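Local coordinates for protein uricase (Bacillus fastidiosus, PDB 4R8X) that catalyses the oxidation of urate to 5-hydroxyisourate with molecular oxygen, the first step of urate degradation toward allantoin, at residues R140-T145 / A167-I172; M5-G10 / L65-D70. All blocks are in the same frame, centred on the assembly; numbering follows the deposited sequence. Where two conformers were deposited one is given.

Contact 1: residues R140-T145 / A167-I172. Unlike the reference sequence in segment 140-145: V144 (reference Ala).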
loop_
_atom_site.group_PDB
_atom_site.type_symbol
_atom_site.label_atom_id
_atom_site.label_comp_id
_atom_site.label_asym_id
_atom_site.label_seq_id
_atom_site.Cartn_x
_atom_site.Cartn_y
_atom_site.Cartn_z
ATOM N N ARG D 140 -7.213 9.232 -7.948
ATOM C CA ARG D 140 -6.049 8.414 -7.639
ATOM C C ARG D 140 -5.321 8.004 -8.913
ATOM O O ARG D 140 -4.499 7.093 -8.896
ATOM C CB ARG D 140 -6.439 7.171 -6.834
ATOM C CG ARG D 140 -6.645 7.448 -5.355
ATOM C CD ARG D 140 -8.032 7.959 -5.096
ATOM N NE ARG D 140 -8.973 6.859 -5.015
ATOM C CZ ARG D 140 -10.278 6.959 -5.259
ATOM N NH1 ARG D 140 -10.812 8.105 -5.628
ATOM N NH2 ARG D 140 -11.048 5.896 -5.140
ATOM N N ASN D 141 -5.634 8.685 -10.012
ATOM C CA ASN D 141 -4.967 8.425 -11.284
ATOM C C ASN D 141 -3.723 9.301 -11.455
ATOM O O ASN D 141 -3.047 9.626 -10.476
ATOM C CB ASN D 141 -5.953 8.572 -12.443
ATOM C CG ASN D 141 -7.052 7.539 -12.385
ATOM O OD1 ASN D 141 -6.827 6.431 -11.919
ATOM N ND2 ASN D 141 -8.239 7.893 -12.866
ATOM N N GLU D 142 -3.402 9.665 -12.693
ATOM C CA GLU D 142 -2.186 10.441 -12.936
ATOM C C GLU D 142 -2.245 11.817 -12.282
ATOM O O GLU D 142 -3.323 12.388 -12.088
ATOM C CB GLU D 142 -1.907 10.561 -14.427
ATOM C CG GLU D 142 -2.960 11.331 -15.203
ATOM C CD GLU D 142 -4.005 10.433 -15.834
ATOM O OE1 GLU D 142 -4.551 10.829 -16.878
ATOM O OE2 GLU D 142 -4.301 9.349 -15.291
ATOM N N TYR D 143 -1.082 12.350 -11.933
ATOM C CA TYR D 143 -1.043 13.599 -11.198
ATOM C C TYR D 143 0.177 14.420 -11.602
ATOM O O TYR D 143 1.201 13.875 -12.014
ATOM C CB TYR D 143 -1.086 13.328 -9.687
ATOM C CG TYR D 143 0.073 12.508 -9.174
ATOM C CD1 TYR D 143 0.001 11.117 -9.117
ATOM C CD2 TYR D 143 1.249 13.121 -8.758
ATOM C CE1 TYR D 143 1.066 10.363 -8.648
ATOM C CE2 TYR D 143 2.315 12.383 -8.287
ATOM C CZ TYR D 143 2.226 11.007 -8.239
ATOM O OH TYR D 143 3.296 10.277 -7.783
ATOM N N VAL D 144 0.043 15.731 -11.468
ATOM C CA VAL D 144 1.085 16.665 -11.839
ATOM C C VAL D 144 2.199 16.688 -10.810
ATOM O O VAL D 144 1.962 16.613 -9.609
ATOM C CB VAL D 144 0.485 18.077 -11.994
ATOM C CG1 VAL D 144 1.554 19.086 -12.393
ATOM C CG2 VAL D 144 -0.628 18.064 -13.027
ATOM N N THR D 145 3.432 16.813 -11.288
ATOM C CA THR D 145 4.580 16.931 -10.403
ATOM C C THR D 145 5.413 18.169 -10.757
ATOM O O THR D 145 5.356 18.673 -11.881
ATOM C CB THR D 145 5.486 15.676 -10.480
ATOM O OG1 THR D 145 5.974 15.520 -11.820
ATOM C CG2 THR D 145 4.703 14.420 -10.073
ATOM N N ALA D 167 2.825 12.118 -13.542
ATOM C CA ALA D 167 3.208 10.831 -12.972
ATOM C C ALA D 167 2.042 9.853 -13.044
ATOM O O ALA D 167 0.885 10.258 -12.956
ATOM C CB ALA D 167 3.634 11.014 -11.523
ATOM N N ASP D 168 2.360 8.575 -13.231
ATOM C CA ASP D 168 1.380 7.491 -13.109
ATOM C C ASP D 168 0.285 7.470 -14.174
ATOM O O ASP D 168 -0.878 7.193 -13.870
ATOM C CB ASP D 168 0.730 7.475 -11.719
ATOM C CG ASP D 168 1.711 7.150 -10.613
ATOM O OD1 ASP D 168 2.877 6.806 -10.909
ATOM O OD2 ASP D 168 1.305 7.238 -9.438
ATOM N N ILE D 169 0.652 7.758 -15.418
ATOM C CA ILE D 169 -0.247 7.505 -16.542
ATOM C C ILE D 169 -0.264 5.986 -16.754
ATOM O O ILE D 169 0.789 5.365 -16.843
ATOM C CB ILE D 169 0.263 8.198 -17.824
ATOM C CG1 ILE D 169 0.137 9.716 -17.713
ATOM C CG2 ILE D 169 -0.469 7.691 -19.045
ATOM C CD1 ILE D 169 0.808 10.447 -18.862
ATOM N N GLN D 170 -1.439 5.370 -16.789
ATOM C CA GLN D 170 -1.519 3.924 -17.014
ATOM C C GLN D 170 -2.491 3.674 -18.151
ATOM O O GLN D 170 -3.688 3.883 -17.999
ATOM C CB GLN D 170 -1.946 3.168 -15.744
ATOM C CG GLN D 170 -1.058 3.450 -14.534
ATOM C CD GLN D 170 -1.466 2.672 -13.302
ATOM O OE1 GLN D 170 -2.437 1.921 -13.316
ATOM N NE2 GLN D 170 -0.725 2.855 -12.223
ATOM N N LEU D 171 -1.969 3.239 -19.297
ATOM C CA LEU D 171 -2.767 3.092 -20.508
ATOM C C LEU D 171 -2.590 1.719 -21.130
ATOM O O LEU D 171 -1.487 1.175 -21.172
ATOM C CB LEU D 171 -2.379 4.156 -21.542
ATOM C CG LEU D 171 -2.587 5.613 -21.143
ATOM C CD1 LEU D 171 -1.903 6.510 -22.176
ATOM C CD2 LEU D 171 -4.071 5.925 -21.039
ATOM N N ILE D 172 -3.691 1.167 -21.617
ATOM C CA ILE D 172 -3.664 -0.080 -22.380
ATOM C C ILE D 172 -4.169 0.178 -23.801
ATOM O O ILE D 172 -5.036 1.020 -24.012
ATOM C CB ILE D 172 -4.517 -1.172 -21.671
ATOM C CG1 ILE D 172 -4.199 -2.573 -22.201
ATOM C CG2 ILE D 172 -6.017 -0.863 -21.770
ATOM C CD1 ILE D 172 -4.798 -3.664 -21.337
HETATM O O HOH W 1 -1.435 7.782 -8.858
HETATM O O HOH W 2 -3.405 6.882 -15.064
HETATM O O HOH W 3 2.808 7.687 -7.581
#
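The methyl group of A167 sits over one face of the Y143 ring: its CB lies 3.8 Å from the centroid of that ring and 21° off the ring normal, a CH-pi contact displaced toward the rim near CZ. Y143 carries CG between its backbone N and carbonyl carbon (chi1 61°), which folds the ring across the neighbouring strand. In one of its two conformers D168 brings OD2 to the ring edge, 3.2 Å from Y143 CE1, its carboxylate plane nearly perpendicular to the ring. A water bridge from Y143 OH to D168 OD2 is left doubtful by a very short water-to-OD2 distance and by that second conformer.

Under the ring, Y143 and A167 form an antiparallel hydrogen-bonded pair. Y143 N donates to A167 O at 3.0 Å and A167 N to Y143 O at 2.8 Å. Just before this pair, the E142 CA-H faces the same A167 O, and E142 CB rests 4.0 Å from I169 CG1. The E142 carboxylate turns elsewhere, to a salt bridge with R229 of helix 225-238, while a second water links its OE2 to D168 O and Q170 N. Beyond Q170, L171 and I172 pair with a strand of the second subunit. The whole is the open end of a beta hairpin, strands 143-153 and 156-173, in the antiparallel sheet of the uricase fold.

Contact 2: residues M5-G10 / L65-D70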
loop_
_atom_site.group_PDB
_atom_site.type_symbol
_atom_site.label_atom_id
_atom_site.label_comp_id
_atom_site.label_asym_id
_atom_site.label_seq_id
_atom_site.Cartn_x
_atom_site.Cartn_y
_atom_site.Cartn_z
ATOM N N MET D 5 24.022 17.186 3.237
ATOM C CA MET D 5 23.509 17.884 4.416
ATOM C C MET D 5 22.278 18.708 4.087
ATOM O O MET D 5 22.361 19.726 3.406
ATOM C CB MET D 5 24.585 18.760 5.068
ATOM C CG MET D 5 24.059 19.562 6.247
ATOM S SD MET D 5 25.342 20.313 7.275
ATOM C CE MET D 5 26.043 21.530 6.167
ATOM N N PHE D 6 21.124 18.254 4.575
ATOM C CA PHE D 6 19.874 18.991 4.411
ATOM C C PHE D 6 18.878 18.527 5.467
ATOM O O PHE D 6 19.065 17.486 6.092
ATOM C CB PHE D 6 19.286 18.823 3.002
ATOM C CG PHE D 6 19.047 17.389 2.601
ATOM C CD1 PHE D 6 17.895 16.721 2.993
ATOM C CD2 PHE D 6 19.967 16.712 1.823
ATOM C CE1 PHE D 6 17.666 15.394 2.621
ATOM C CE2 PHE D 6 19.743 15.398 1.449
ATOM C CZ PHE D 6 18.591 14.740 1.845
ATOM N N TYR D 7 17.827 19.305 5.681
ATOM C CA TYR D 7 16.755 18.849 6.551
ATOM C C TYR D 7 15.482 19.594 6.162
ATOM O O TYR D 7 15.539 20.644 5.514
ATOM C CB TYR D 7 17.112 19.047 8.030
ATOM C CG TYR D 7 16.854 20.436 8.537
ATOM C CD1 TYR D 7 17.580 21.522 8.060
ATOM C CD2 TYR D 7 15.884 20.663 9.502
ATOM C CE1 TYR D 7 17.343 22.796 8.528
ATOM C CE2 TYR D 7 15.646 21.919 9.979
ATOM C CZ TYR D 7 16.369 22.985 9.478
ATOM O OH TYR D 7 16.119 24.250 9.938
ATOM N N GLY D 8 14.330 19.058 6.546
ATOM C CA GLY D 8 13.096 19.702 6.166
ATOM C C GLY D 8 11.842 19.022 6.659
ATOM O O GLY D 8 11.867 18.312 7.668
ATOM N N LYS D 9 10.745 19.261 5.943
ATOM C CA LYS D 9 9.447 18.682 6.272
ATOM C C LYS D 9 8.870 18.062 5.023
ATOM O O LYS D 9 8.809 18.702 3.980
ATOM C CB LYS D 9 8.503 19.768 6.793
ATOM C CG LYS D 9 7.292 19.242 7.547
ATOM C CD LYS D 9 7.684 18.725 8.913
ATOM C CE LYS D 9 6.654 19.049 9.960
ATOM N NZ LYS D 9 7.158 18.619 11.288
ATOM N N GLY D 10 8.422 16.818 5.148
ATOM C CA GLY D 10 7.742 16.129 4.061
ATOM C C GLY D 10 6.275 15.931 4.370
ATOM O O GLY D 10 5.858 16.162 5.503
ATOM N N LEU D 65 20.515 28.008 14.676
ATOM C CA LEU D 65 20.195 28.438 13.323
ATOM C C LEU D 65 19.206 27.490 12.671
ATOM O O LEU D 65 19.075 27.448 11.446
ATOM C CB LEU D 65 21.466 28.543 12.481
ATOM C CG LEU D 65 22.373 29.725 12.811
ATOM C CD1 LEU D 65 23.605 29.715 11.914
ATOM C CD2 LEU D 65 21.598 31.036 12.680
ATOM N N VAL D 66 18.506 26.727 13.500
ATOM C CA VAL D 66 17.561 25.748 12.993
ATOM C C VAL D 66 16.144 26.313 12.943
ATOM O O VAL D 66 15.543 26.607 13.974
ATOM C CB VAL D 66 17.592 24.449 13.817
ATOM C CG1 VAL D 66 16.503 23.483 13.343
ATOM C CG2 VAL D 66 18.964 23.800 13.722
ATOM N N VAL D 67 15.636 26.508 11.734
ATOM C CA VAL D 67 14.217 26.751 11.544
ATOM C C VAL D 67 13.515 25.430 11.860
ATOM O O VAL D 67 13.865 24.386 11.297
ATOM C CB VAL D 67 13.913 27.170 10.093
ATOM C CG1 VAL D 67 12.411 27.361 9.887
ATOM C CG2 VAL D 67 14.712 28.429 9.720
ATOM N N ALA D 68 12.541 25.460 12.765
ATOM C CA ALA D 68 11.840 24.238 13.163
ATOM C C ALA D 68 11.053 23.691 11.975
ATOM O O ALA D 68 10.502 24.464 11.192
ATOM C CB ALA D 68 10.913 24.518 14.333
ATOM N N THR D 69 11.023 22.369 11.812
ATOM C CA THR D 69 10.317 21.789 10.664
ATOM C C THR D 69 8.830 22.165 10.674
ATOM O O THR D 69 8.234 22.429 9.623
ATOM C CB THR D 69 10.524 20.245 10.520
ATOM O OG1 THR D 69 9.901 19.559 11.612
ATOM C CG2 THR D 69 12.014 19.895 10.450
ATOM N N ASP D 70 8.240 22.227 11.864
ATOM C CA ASP D 70 6.853 22.645 11.987
ATOM C C ASP D 70 6.673 24.076 11.472
ATOM O O ASP D 70 5.671 24.397 10.831
ATOM C CB ASP D 70 6.394 22.521 13.436
ATOM C CG ASP D 70 4.971 22.968 13.636
ATOM O OD1 ASP D 70 4.061 22.167 13.355
ATOM O OD2 ASP D 70 4.763 24.114 14.089
HETATM O O HOH W 4 4.678 19.942 12.343
#
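Strand 5-10 and the segment 65-70 run in nearly the same direction, with the CA 7 to 9 and CA 66 to 70 directions 15° apart, and their backbones come nearest at K9 and T69, where the two CA atoms are 5.4 Å from each other. Y7 reaches over with its phenol end: Y7 OH donates to V67 O at 2.6 Å, and the C=O...O angle of 121°, in the carbonyl plane, puts the hydroxyl on a lone pair of that carbonyl. The acceptor also lies in the plane of the ring, at its edge. V66 CG1 approaches the same ring obliquely, 3.8 Å from Y7 CE2, while V67 CB stands beside the hydroxyl. Replacing Y7 by a phenylalanine would probably leave the V67 carbonyl without this donor, and the loop before the helix less firmly fixed to the strand. A68 is the N-cap of helix 69-82, so the contact sets the first turn of a helix against the sheet, in the layered helix-on-sheet arrangement of the tunnelling fold to which uricases belong.

T69, in that first turn, turns two branches to the strand. Its CG2 lies 3.2 Å from G8 O, and its OG1 accepts a hydrogen bond from K9 NZ at 2.9 Å. The lysine chain leaves with CG anti to the backbone N (chi1 -163°) and is bent at chi2 and chi3, which carries it across the threonine at about a right angle, with CD 3.6 Å from T69 CB. A water accepts from K9 NZ and donates to D70 OD1, bridging two opposite charges that do not touch directly. Residues 5-10 also pair with an antiparallel strand of the third subunit, continuing the sheet across that interface.

How the contacts relate
From the N terminus, strand 5-17 opens contact 2, which closes when the chain, after strand 40-50 and helix 55-59, returns to the start of helix 69-82; its loop spans 54 residues. The chain then passes through helix 88-102 and strand 108-125 before contact 1 opens, and the 21 residues up to its closure are almost wholly the hairpin of strands 143-153 and 156-173. The loops are in series, neither nested nor crossed. The centres of contact 1 and contact 2 are about 30 Å apart, and the nearest atoms of contact 1 and contact 2 about 14 Å. Both reach one antiparallel sheet: contact 2 ties its first strand to the start of helix 69-82 and the loop leading into it, whereas contact 1 joins two strands within it.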